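Local coordinates for glutathione S-transferase (Cupriavidus metallidurans, PDB 4MK3), which probably transfers glutathione to electrophilic compounds and binds glutathione sulfinic acid in its glutathione site, at residues 35-40 against 86-91; 41-46 against 173-178; 123-128 against 151-156. All blocks are in the same frame, centred on the assembly; numbering follows the deposited sequence.

Contact 1. Residues 35-40 against 86-91; sequences RKVRVV and RVIAEY
Val37 and Ile88 make the closest apolar touch between the two helices, and the fit is tight: CG1 of Val37 sits 3.5 Å from CG2 of Ile88, inside the usual carbon-carbon spacing. The two side chains meet at about a right angle, and the second branch, CG2 of Val37, lies 3.9 Å from the same Ile88 methyl. With CG1 anti to the backbone N (chi1 167°), Val37 can set both methyls against that single CG2. One turn on, Val40 straddles Ala89. Its CG2 packs on the Ala89 methyl CB at 4.2 Å, while its CG1 rests beside the Ala89 carbonyl O. Ala89, with no more than a methyl, lets the backbones come close, and the CA atoms of Val37 and Ala89 are 5.6 Å apart.

The polar part lies at the other edge. The Lys36 chain bends at chi3 (62°), which brings NZ alongside the aliphatic CG of Arg86, 3.8 Å away. Asp120 OD2 makes salt bridges to both Lys36 NZ and Arg86 NE, which probably offsets the like charges; Glu116 also pairs with Lys36 in a salt bridge. Ser85 OG adds a hydrogen bond to Lys36 NZ, and Arg86 NH1 makes a salt bridge to Asp84 of the second subunit.

Over these two segments the axes come within 9.3 Å, only 5° from parallel, the pairing of the two helices that flank one face of the sheet in the thioredoxin-like N-terminal domain of glutathione transferases.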
loop_
_atom_site.group_PDB
_atom_site.type_symbol
_atom_site.label_atom_id
_atom_site.label_comp_id
_atom_site.label_asym_id
_atom_site.label_seq_id
_atom_site.Cartn_x
_atom_site.Cartn_y
_atom_site.Cartn_z
ATOM N N ARG A 35 10.853 -0.749 9.560
ATOM C CA ARG A 35 11.068 -1.689 10.660
ATOM C C ARG A 35 10.469 -3.045 10.325
ATOM O O ARG A 35 11.057 -4.075 10.616
ATOM C CB ARG A 35 10.502 -1.193 11.984
ATOM C CG ARG A 35 10.915 -2.102 13.141
ATOM C CD ARG A 35 10.214 -1.783 14.419
ATOM N NE ARG A 35 10.819 -2.487 15.543
ATOM C CZ ARG A 35 10.473 -2.298 16.798
ATOM N NH1 ARG A 35 9.470 -1.470 17.090
ATOM N NH2 ARG A 35 11.113 -2.921 17.769
ATOM N N LYS A 36 9.300 -3.037 9.697
ATOM C CA LYS A 36 8.698 -4.284 9.241
ATOM C C LYS A 36 9.649 -5.083 8.357
ATOM O O LYS A 36 9.843 -6.290 8.537
ATOM C CB LYS A 36 7.374 -3.997 8.515
ATOM C CG LYS A 36 6.698 -5.231 7.923
ATOM C CD LYS A 36 5.367 -4.904 7.228
ATOM C CE LYS A 36 5.597 -3.967 6.063
ATOM N NZ LYS A 36 4.379 -3.759 5.229
ATOM N N VAL A 37 10.275 -4.405 7.393
ATOM C CA VAL A 37 11.225 -5.056 6.511
ATOM C C VAL A 37 12.459 -5.545 7.266
ATOM O O VAL A 37 12.931 -6.646 7.045
ATOM C CB VAL A 37 11.638 -4.105 5.376
ATOM C CG1 VAL A 37 12.864 -4.648 4.629
ATOM C CG2 VAL A 37 10.455 -3.848 4.447
ATOM N N ARG A 38 12.982 -4.726 8.161
ATOM C CA ARG A 38 14.140 -5.125 8.927
ATOM C C ARG A 38 13.847 -6.330 9.819
ATOM O O ARG A 38 14.688 -7.215 9.964
ATOM C CB ARG A 38 14.659 -3.957 9.740
ATOM C CG ARG A 38 15.096 -2.794 8.875
ATOM C CD ARG A 38 15.500 -1.647 9.726
ATOM N NE ARG A 38 16.658 -1.990 10.524
ATOM C CZ ARG A 38 16.949 -1.417 11.676
ATOM N NH1 ARG A 38 16.129 -0.507 12.158
ATOM N NH2 ARG A 38 18.042 -1.767 12.341
ATOM N N VAL A 39 12.655 -6.373 10.396
ATOM C CA VAL A 39 12.260 -7.543 11.186
ATOM C C VAL A 39 12.208 -8.791 10.303
ATOM O O VAL A 39 12.724 -9.838 10.681
ATOM C CB VAL A 39 10.936 -7.297 11.925
ATOM C CG1 VAL A 39 10.370 -8.609 12.488
ATOM C CG2 VAL A 39 11.142 -6.262 13.040
ATOM N N VAL A 40 11.612 -8.679 9.120
ATOM C CA VAL A 40 11.575 -9.798 8.209
ATOM C C VAL A 40 13.010 -10.235 7.889
ATOM O O VAL A 40 13.353 -11.409 7.976
ATOM C CB VAL A 40 10.823 -9.447 6.909
ATOM C CG1 VAL A 40 11.019 -10.541 5.867
ATOM C CG2 VAL A 40 9.332 -9.248 7.211
ATOM N N ARG A 86 5.728 -3.728 1.447
ATOM C CA ARG A 86 5.042 -5.006 1.242
ATOM C C ARG A 86 5.721 -5.845 0.185
ATOM O O ARG A 86 5.830 -7.073 0.315
ATOM C CB ARG A 86 3.612 -4.786 0.798
ATOM C CG ARG A 86 2.813 -4.019 1.735
ATOM C CD ARG A 86 1.355 -4.244 1.355
ATOM N NE ARG A 86 0.530 -3.236 1.917
ATOM C CZ ARG A 86 -0.741 -3.072 1.588
ATOM N NH1 ARG A 86 -1.301 -3.879 0.691
ATOM N NH2 ARG A 86 -1.445 -2.115 2.186
ATOM N N VAL A 87 6.195 -5.180 -0.869
ATOM C CA VAL A 87 6.871 -5.870 -1.947
ATOM C C VAL A 87 8.224 -6.402 -1.477
ATOM O O VAL A 87 8.628 -7.515 -1.805
ATOM C CB VAL A 87 7.059 -4.905 -3.152
ATOM C CG1 VAL A 87 7.806 -5.586 -4.289
ATOM C CG2 VAL A 87 5.710 -4.421 -3.638
ATOM N N ILE A 88 8.926 -5.604 -0.682
ATOM C CA ILE A 88 10.204 -6.021 -0.128
ATOM C C ILE A 88 10.025 -7.197 0.838
ATOM O O ILE A 88 10.773 -8.176 0.784
ATOM C CB ILE A 88 10.885 -4.861 0.598
ATOM C CG1 ILE A 88 11.184 -3.710 -0.380
ATOM C CG2 ILE A 88 12.160 -5.351 1.284
ATOM C CD1 ILE A 88 11.513 -2.403 0.347
ATOM N N ALA A 89 9.017 -7.110 1.697
ATOM C CA ALA A 89 8.762 -8.203 2.643
ATOM C C ALA A 89 8.455 -9.520 1.937
ATOM O O ALA A 89 8.994 -10.568 2.294
ATOM C CB ALA A 89 7.640 -7.826 3.605
ATOM N N GLU A 90 7.576 -9.471 0.938
ATOM C CA GLU A 90 7.208 -10.657 0.163
ATOM C C GLU A 90 8.408 -11.283 -0.538
ATOM O O GLU A 90 8.583 -12.498 -0.556
ATOM C CB GLU A 90 6.109 -10.282 -0.841
ATOM C CG GLU A 90 5.745 -11.345 -1.864
ATOM C CD GLU A 90 4.770 -10.836 -2.911
ATOM O OE1 GLU A 90 4.818 -9.622 -3.257
ATOM O OE2 GLU A 90 3.962 -11.652 -3.396
ATOM N N TYR A 91 9.237 -10.441 -1.132
ATOM C CA TYR A 91 10.411 -10.934 -1.811
ATOM C C TYR A 91 11.427 -11.518 -0.821
ATOM O O TYR A 91 11.969 -12.598 -1.053
ATOM C CB TYR A 91 11.030 -9.817 -2.624
ATOM C CG TYR A 91 12.253 -10.262 -3.384
ATOM C CD1 TYR A 91 12.182 -11.294 -4.309
ATOM C CD2 TYR A 91 13.473 -9.668 -3.159
ATOM C CE1 TYR A 91 13.295 -11.709 -5.001
ATOM C CE2 TYR A 91 14.598 -10.075 -3.848
ATOM C CZ TYR A 91 14.494 -11.094 -4.760
ATOM O OH TYR A 91 15.611 -11.508 -5.450
#

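Contact 2. Residues 41-46 against 173-178; sequences LAEKKI and THYTLA
Glu43 points its CB at Tyr175, and the two side chains come at each other from opposite directions. At CB the chain leaves with CG anti to the carbonyl carbon (chi1 -64°). CG then comes within 4.1 Å of both OH and CE2 of Tyr175, and here the chain folds over (chi2 -77°), laying the carboxylate beside the phenol end of the ring. CD is the next atom in, 3.6 Å from CE2. The carboxylate plane is turned 54° from that of the ring, so the acid lies neither flat on the tyrosine nor square to it.

This is a meeting of the two domains, and both backbones are finishing or starting a helix at it. Helix 32-44 of the N-terminal domain ends in a Schellman motif, with Lys45 at positive phi and Ile46 N bonded back to Leu41 O. Thr176 is the N-cap of helix 177-192 in the C-terminal domain: its OG1 accepts from Ala178 N, and Asp179 OD2 accepts from Thr176 N, the second half of a capping box.

At the tip of Glu43, OE1 passes CE2 of Tyr175 at 4.0 Å, while OE2 accepts a weak hydrogen bond from Tyr175 OH at 2.8 Å, reached obliquely to the ring. OE2 has stronger calls on it: a hydrogen bond with Ser217 OG, its strongest polar partner, and a salt bridge to Arg215 NE. Arg215 also makes a cation-pi contact with the Tyr175 ring, which Trp169 meets edge-to-face.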
loop_
_atom_site.group_PDB
_atom_site.type_symbol
_atom_site.label_atom_id
_atom_site.label_comp_id
_atom_site.label_asym_id
_atom_site.label_seq_id
_atom_site.Cartn_x
_atom_site.Cartn_y
_atom_site.Cartn_z
ATOM N N LEU A 41 13.875 -9.302 7.510
ATOM C CA LEU A 41 15.243 -9.684 7.167
ATOM C C LEU A 41 15.974 -10.356 8.321
ATOM O O LEU A 41 16.711 -11.309 8.130
ATOM C CB LEU A 41 16.037 -8.478 6.671
ATOM C CG LEU A 41 15.516 -7.911 5.346
ATOM C CD1 LEU A 41 16.056 -6.525 5.095
ATOM C CD2 LEU A 41 15.913 -8.821 4.197
ATOM N N ALA A 42 15.749 -9.879 9.536
ATOM C CA ALA A 42 16.359 -10.493 10.707
ATOM C C ALA A 42 15.810 -11.902 10.959
ATOM O O ALA A 42 16.564 -12.831 11.223
ATOM C CB ALA A 42 16.130 -9.625 11.919
ATOM N N GLU A 43 14.492 -12.041 10.877
ATOM C CA GLU A 43 13.881 -13.352 11.095
ATOM C C GLU A 43 14.401 -14.375 10.081
ATOM O O GLU A 43 14.611 -15.549 10.431
ATOM C CB GLU A 43 12.355 -13.273 10.994
ATOM C CG GLU A 43 11.663 -12.414 12.039
ATOM C CD GLU A 43 11.542 -13.035 13.412
ATOM O OE1 GLU A 43 11.920 -14.216 13.592
ATOM O OE2 GLU A 43 11.048 -12.337 14.331
ATOM N N LYS A 44 14.620 -13.920 8.843
ATOM C CA LYS A 44 15.062 -14.780 7.729
ATOM C C LYS A 44 16.589 -14.989 7.710
ATOM O O LYS A 44 17.109 -15.805 6.932
ATOM C CB LYS A 44 14.661 -14.152 6.398
ATOM C CG LYS A 44 13.181 -13.855 6.196
ATOM C CD LYS A 44 12.358 -15.077 6.109
ATOM C CE LYS A 44 12.677 -15.941 4.898
ATOM N NZ LYS A 44 11.712 -17.051 4.885
ATOM N N LYS A 45 17.295 -14.239 8.551
ATOM C CA LYS A 45 18.757 -14.284 8.618
ATOM C C LYS A 45 19.393 -13.912 7.276
ATOM O O LYS A 45 20.375 -14.530 6.831
ATOM C CB LYS A 45 19.224 -15.651 9.101
ATOM C CG LYS A 45 18.644 -16.029 10.458
ATOM C CD LYS A 45 19.145 -17.389 10.919
ATOM C CE LYS A 45 18.497 -17.796 12.228
ATOM N NZ LYS A 45 18.818 -16.846 13.336
ATOM N N ILE A 46 18.830 -12.884 6.651
ATOM C CA ILE A 46 19.343 -12.354 5.399
ATOM C C ILE A 46 20.233 -11.147 5.675
ATOM O O ILE A 46 19.793 -10.178 6.291
ATOM C CB ILE A 46 18.191 -11.964 4.469
ATOM C CG1 ILE A 46 17.356 -13.202 4.150
ATOM C CG2 ILE A 46 18.726 -11.345 3.173
ATOM C CD1 ILE A 46 16.009 -12.868 3.556
ATOM N N THR A 173 -1.803 -20.511 15.261
ATOM C CA THR A 173 -0.670 -21.187 15.883
ATOM C C THR A 173 0.684 -20.574 15.548
ATOM O O THR A 173 1.616 -20.727 16.327
ATOM C CB THR A 173 -0.592 -22.676 15.465
ATOM O OG1 THR A 173 -0.596 -22.765 14.037
ATOM C CG2 THR A 173 -1.784 -23.465 15.989
ATOM N N HIS A 174 0.828 -19.948 14.379
ATOM C CA HIS A 174 2.157 -19.560 13.910
ATOM C C HIS A 174 2.332 -18.095 13.718
ATOM O O HIS A 174 1.439 -17.396 13.278
ATOM C CB HIS A 174 2.466 -20.235 12.581
ATOM C CG HIS A 174 2.843 -21.667 12.731
ATOM N ND1 HIS A 174 1.921 -22.654 13.015
ATOM C CD2 HIS A 174 4.047 -22.285 12.691
ATOM C CE1 HIS A 174 2.537 -23.813 13.119
ATOM N NE2 HIS A 174 3.828 -23.619 12.919
ATOM N N TYR A 175 3.549 -17.656 14.029
ATOM C CA TYR A 175 4.031 -16.304 13.752
ATOM C C TYR A 175 4.209 -16.112 12.250
ATOM O O TYR A 175 4.824 -16.947 11.581
ATOM C CB TYR A 175 5.367 -16.161 14.449
ATOM C CG TYR A 175 6.127 -14.849 14.343
ATOM C CD1 TYR A 175 5.778 -13.745 15.095
ATOM C CD2 TYR A 175 7.250 -14.765 13.553
ATOM C CE1 TYR A 175 6.515 -12.587 15.036
ATOM C CE2 TYR A 175 7.995 -13.605 13.490
ATOM C CZ TYR A 175 7.622 -12.531 14.248
ATOM O OH TYR A 175 8.378 -11.387 14.234
ATOM N N THR A 176 3.645 -15.020 11.751
ATOM C CA THR A 176 3.697 -14.683 10.332
ATOM C C THR A 176 3.951 -13.193 10.157
ATOM O O THR A 176 4.058 -12.419 11.108
ATOM C CB THR A 176 2.351 -14.996 9.625
ATOM O OG1 THR A 176 1.337 -14.108 10.112
ATOM C CG2 THR A 176 1.922 -16.452 9.808
ATOM N N LEU A 177 4.029 -12.796 8.892
ATOM C CA LEU A 177 4.142 -11.384 8.565
ATOM C C LEU A 177 3.004 -10.559 9.158
ATOM O O LEU A 177 3.175 -9.366 9.412
ATOM C CB LEU A 177 4.183 -11.236 7.040
ATOM C CG LEU A 177 4.275 -9.815 6.469
ATOM C CD1 LEU A 177 5.538 -9.107 6.929
ATOM C CD2 LEU A 177 4.230 -9.869 4.942
ATOM N N ALA A 178 1.831 -11.165 9.381
ATOM C CA ALA A 178 0.761 -10.446 10.041
ATOM C C ALA A 178 1.197 -9.905 11.396
ATOM O O ALA A 178 0.960 -8.730 11.733
ATOM C CB ALA A 178 -0.464 -11.354 10.199
#

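Contact 3. Residues 123-128 against 151-156; sequences LDAALL and SKIDAA. With GSF (L-gamma-glutamyl-3-sulfino-L-alanylglycine), chain E.
Lys152 NZ donates a 2.7 Å hydrogen bond to O31, an oxygen of the glycyl carboxylate of the bound glutathione sulfinic acid, and a second one to Leu68 O of the second subunit. The ligand is held mostly by that second subunit, through its Ser31, Lys70, Val71, Asp84 and Ser85; Arg148 of the chain described here joins Lys152 in reaching across to it. The lysine chain runs out extended and then turns at its last bond (chi4 -59°), which swings NZ onto the carboxylate and sets CE 3.4 Å from O31.

The root of the same residue has a different task. Its CB faces helix 106-134, lying 4.1 Å from the Ala125 CB, before the rest of the chain leads away to the ligand. Were an alanine here, the methyl packing on Ala125 would remain but the ammonium would be gone, and the glycyl carboxylate would probably be held less firmly, with Leu68 O of the second subunit left without its lysine partner.

Ile153 does most of the remaining packing. With CG1 anti to the carbonyl carbon, the longer branch reaches across to the two alanines: CG1 sits 3.9 Å from Ala125 CB, and CD1 goes further, 3.7 Å from Ala126 CA and 4.0 Å from Ala126 CB. Tyr188 and Leu189 of helix 177-192 back onto Ala126 and Ile153 respectively.

Small residues on one helix let the axes of segments 123-128 and 151-156 approach to 8.8 Å, running near antiparallel at 151°. Such neighbouring antiparallel helices form the all-helical C-terminal domain of the glutathione transferase fold, and here one of them lends a lysine to the glutathione site of the partner subunit.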
loop_
_atom_site.group_PDB
_atom_site.type_symbol
_atom_site.label_atom_id
_atom_site.label_comp_id
_atom_site.label_asym_id
_atom_site.label_seq_id
_atom_site.Cartn_x
_atom_site.Cartn_y
_atom_site.Cartn_z
ATOM N N LEU A 123 -0.697 2.652 10.089
ATOM C CA LEU A 123 0.485 3.486 9.914
ATOM C C LEU A 123 0.265 4.647 8.949
ATOM O O LEU A 123 0.724 5.760 9.219
ATOM C CB LEU A 123 1.671 2.642 9.439
ATOM C CG LEU A 123 2.204 1.642 10.475
ATOM C CD1 LEU A 123 3.326 0.821 9.851
ATOM C CD2 LEU A 123 2.674 2.331 11.707
ATOM N N ASP A 124 -0.436 4.408 7.840
ATOM C CA ASP A 124 -0.669 5.483 6.872
ATOM C C ASP A 124 -1.397 6.640 7.557
ATOM O O ASP A 124 -1.060 7.801 7.345
ATOM C CB ASP A 124 -1.518 4.996 5.706
ATOM C CG ASP A 124 -0.813 3.968 4.812
ATOM O OD1 ASP A 124 0.448 3.873 4.800
ATOM O OD2 ASP A 124 -1.564 3.290 4.056
ATOM N N ALA A 125 -2.394 6.304 8.368
ATOM C CA ALA A 125 -3.191 7.304 9.065
ATOM C C ALA A 125 -2.351 8.015 10.128
ATOM O O ALA A 125 -2.431 9.239 10.290
ATOM C CB ALA A 125 -4.393 6.657 9.695
ATOM N N ALA A 126 -1.547 7.246 10.851
ATOM C CA ALA A 126 -0.689 7.814 11.882
ATOM C C ALA A 126 0.342 8.765 11.268
ATOM O O ALA A 126 0.581 9.858 11.795
ATOM C CB ALA A 126 -0.003 6.700 12.673
ATOM N N LEU A 127 0.972 8.366 10.162
ATOM C CA LEU A 127 1.899 9.248 9.483
ATOM C C LEU A 127 1.236 10.539 9.044
ATOM O O LEU A 127 1.791 11.608 9.212
ATOM C CB LEU A 127 2.556 8.558 8.280
ATOM C CG LEU A 127 3.979 8.027 8.484
ATOM C CD1 LEU A 127 4.977 9.129 8.877
ATOM C CD2 LEU A 127 3.949 6.931 9.516
ATOM N N LEU A 128 0.055 10.444 8.457
ATOM C CA LEU A 128 -0.655 11.650 8.053
ATOM C C LEU A 128 -0.954 12.561 9.226
ATOM O O LEU A 128 -0.858 13.795 9.113
ATOM C CB LEU A 128 -1.930 11.319 7.281
ATOM C CG LEU A 128 -1.691 10.865 5.836
ATOM C CD1 LEU A 128 -2.957 10.235 5.240
ATOM C CD2 LEU A 128 -1.198 11.995 4.952
ATOM N N SER A 151 -9.542 8.751 13.752
ATOM C CA SER A 151 -10.649 7.801 13.810
ATOM C C SER A 151 -10.298 6.487 13.100
ATOM O O SER A 151 -10.731 5.426 13.539
ATOM C CB SER A 151 -11.923 8.400 13.227
ATOM O OG SER A 151 -12.413 9.421 14.078
ATOM N N LYS A 152 -9.512 6.538 12.025
ATOM C CA LYS A 152 -9.112 5.325 11.335
ATOM C C LYS A 152 -8.214 4.526 12.259
ATOM O O LYS A 152 -8.269 3.303 12.271
ATOM C CB LYS A 152 -8.329 5.634 10.062
ATOM C CG LYS A 152 -9.152 6.328 8.967
ATOM C CD LYS A 152 -8.289 6.536 7.710
ATOM C CE LYS A 152 -8.958 7.423 6.665
ATOM N NZ LYS A 152 -10.254 6.837 6.217
ATOM N N ILE A 153 -7.340 5.211 12.995
ATOM C CA ILE A 153 -6.435 4.502 13.897
ATOM C C ILE A 153 -7.253 3.755 14.950
ATOM O O ILE A 153 -7.010 2.563 15.187
ATOM C CB ILE A 153 -5.428 5.451 14.571
ATOM C CG1 ILE A 153 -4.507 6.081 13.523
ATOM C CG2 ILE A 153 -4.603 4.711 15.631
ATOM C CD1 ILE A 153 -3.674 7.287 14.042
ATOM N N ASP A 154 -8.224 4.433 15.552
ATOM C CA ASP A 154 -9.066 3.825 16.581
ATOM C C ASP A 154 -9.791 2.611 16.007
ATOM O O ASP A 154 -9.869 1.570 16.648
ATOM C CB ASP A 154 -10.081 4.810 17.095
ATOM C CG ASP A 154 -9.474 5.880 17.984
ATOM O OD1 ASP A 154 -8.327 5.716 18.452
ATOM O OD2 ASP A 154 -10.165 6.880 18.208
ATOM N N ALA A 155 -10.349 2.761 14.815
ATOM C CA ALA A 155 -11.088 1.675 14.179
ATOM C C ALA A 155 -10.176 0.508 13.835
ATOM O O ALA A 155 -10.542 -0.668 14.004
ATOM C CB ALA A 155 -11.808 2.196 12.929
ATOM N N ALA A 156 -8.977 0.819 13.361
ATOM C CA ALA A 156 -8.032 -0.241 13.012
ATOM C C ALA A 156 -7.618 -1.011 14.258
ATOM O O ALA A 156 -7.469 -2.233 14.207
ATOM C CB ALA A 156 -6.822 0.337 12.315
HETATM C CB1 GSF E . -6.023 2.908 -1.032
HETATM C CG1 GSF E . -7.505 3.045 -1.356
HETATM C CD1 GSF E . -8.009 4.461 -1.179
HETATM O OE1 GSF E . -7.359 5.349 -0.664
HETATM C C1 GSF E . -5.831 0.567 -1.834
HETATM O O11 GSF E . -6.963 0.080 -2.080
HETATM O O12 GSF E . -4.864 0.289 -2.592
HETATM N N1 GSF E . -4.268 1.434 -0.184
HETATM C CA1 GSF E . -5.652 1.478 -0.649
HETATM N N2 GSF E . -9.281 4.719 -1.668
HETATM C CA2 GSF E . -9.873 6.004 -1.504
HETATM C CB2 GSF E . -10.920 6.219 -2.548
HETATM S SG2 GSF E . -10.279 6.605 -4.138
HETATM O O1S GSF E . -11.355 7.314 -4.853
HETATM O O2S GSF E . -9.876 5.338 -4.816
HETATM C C2 GSF E . -10.675 6.059 -0.222
HETATM O O2 GSF E . -11.461 5.159 0.063
HETATM N N3 GSF E . -10.499 7.167 0.599
HETATM C CA3 GSF E . -11.282 7.291 1.795
HETATM C C3 GSF E . -10.445 7.761 2.992
HETATM O O31 GSF E . -11.058 8.123 4.041
HETATM O O32 GSF E . -9.198 7.792 2.944
#

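Contacts 1 and 2 share helix 32-44 and sit close, their centres 9 Å apart. They touch directly where Val40 CG2 of contact 1 packs on Leu177 CD1 of contact 2 at 3.8 Å, so the helix pair of the N-terminal domain continues into the start of helix 177-192. Contact 3 lies on the other side of the chain's centre, about 20 Å from contact 1 and 24 Å from contact 2, centre to centre. Contacts 1 and 3 both meet the second subunit. Glutathione sulfinic acid relates them too: the nearest atoms of the Lys36 side chain and a bound molecule are about 5 Å apart, whereas Lys152 of contact 3 holds one lodged chiefly in the neighbour.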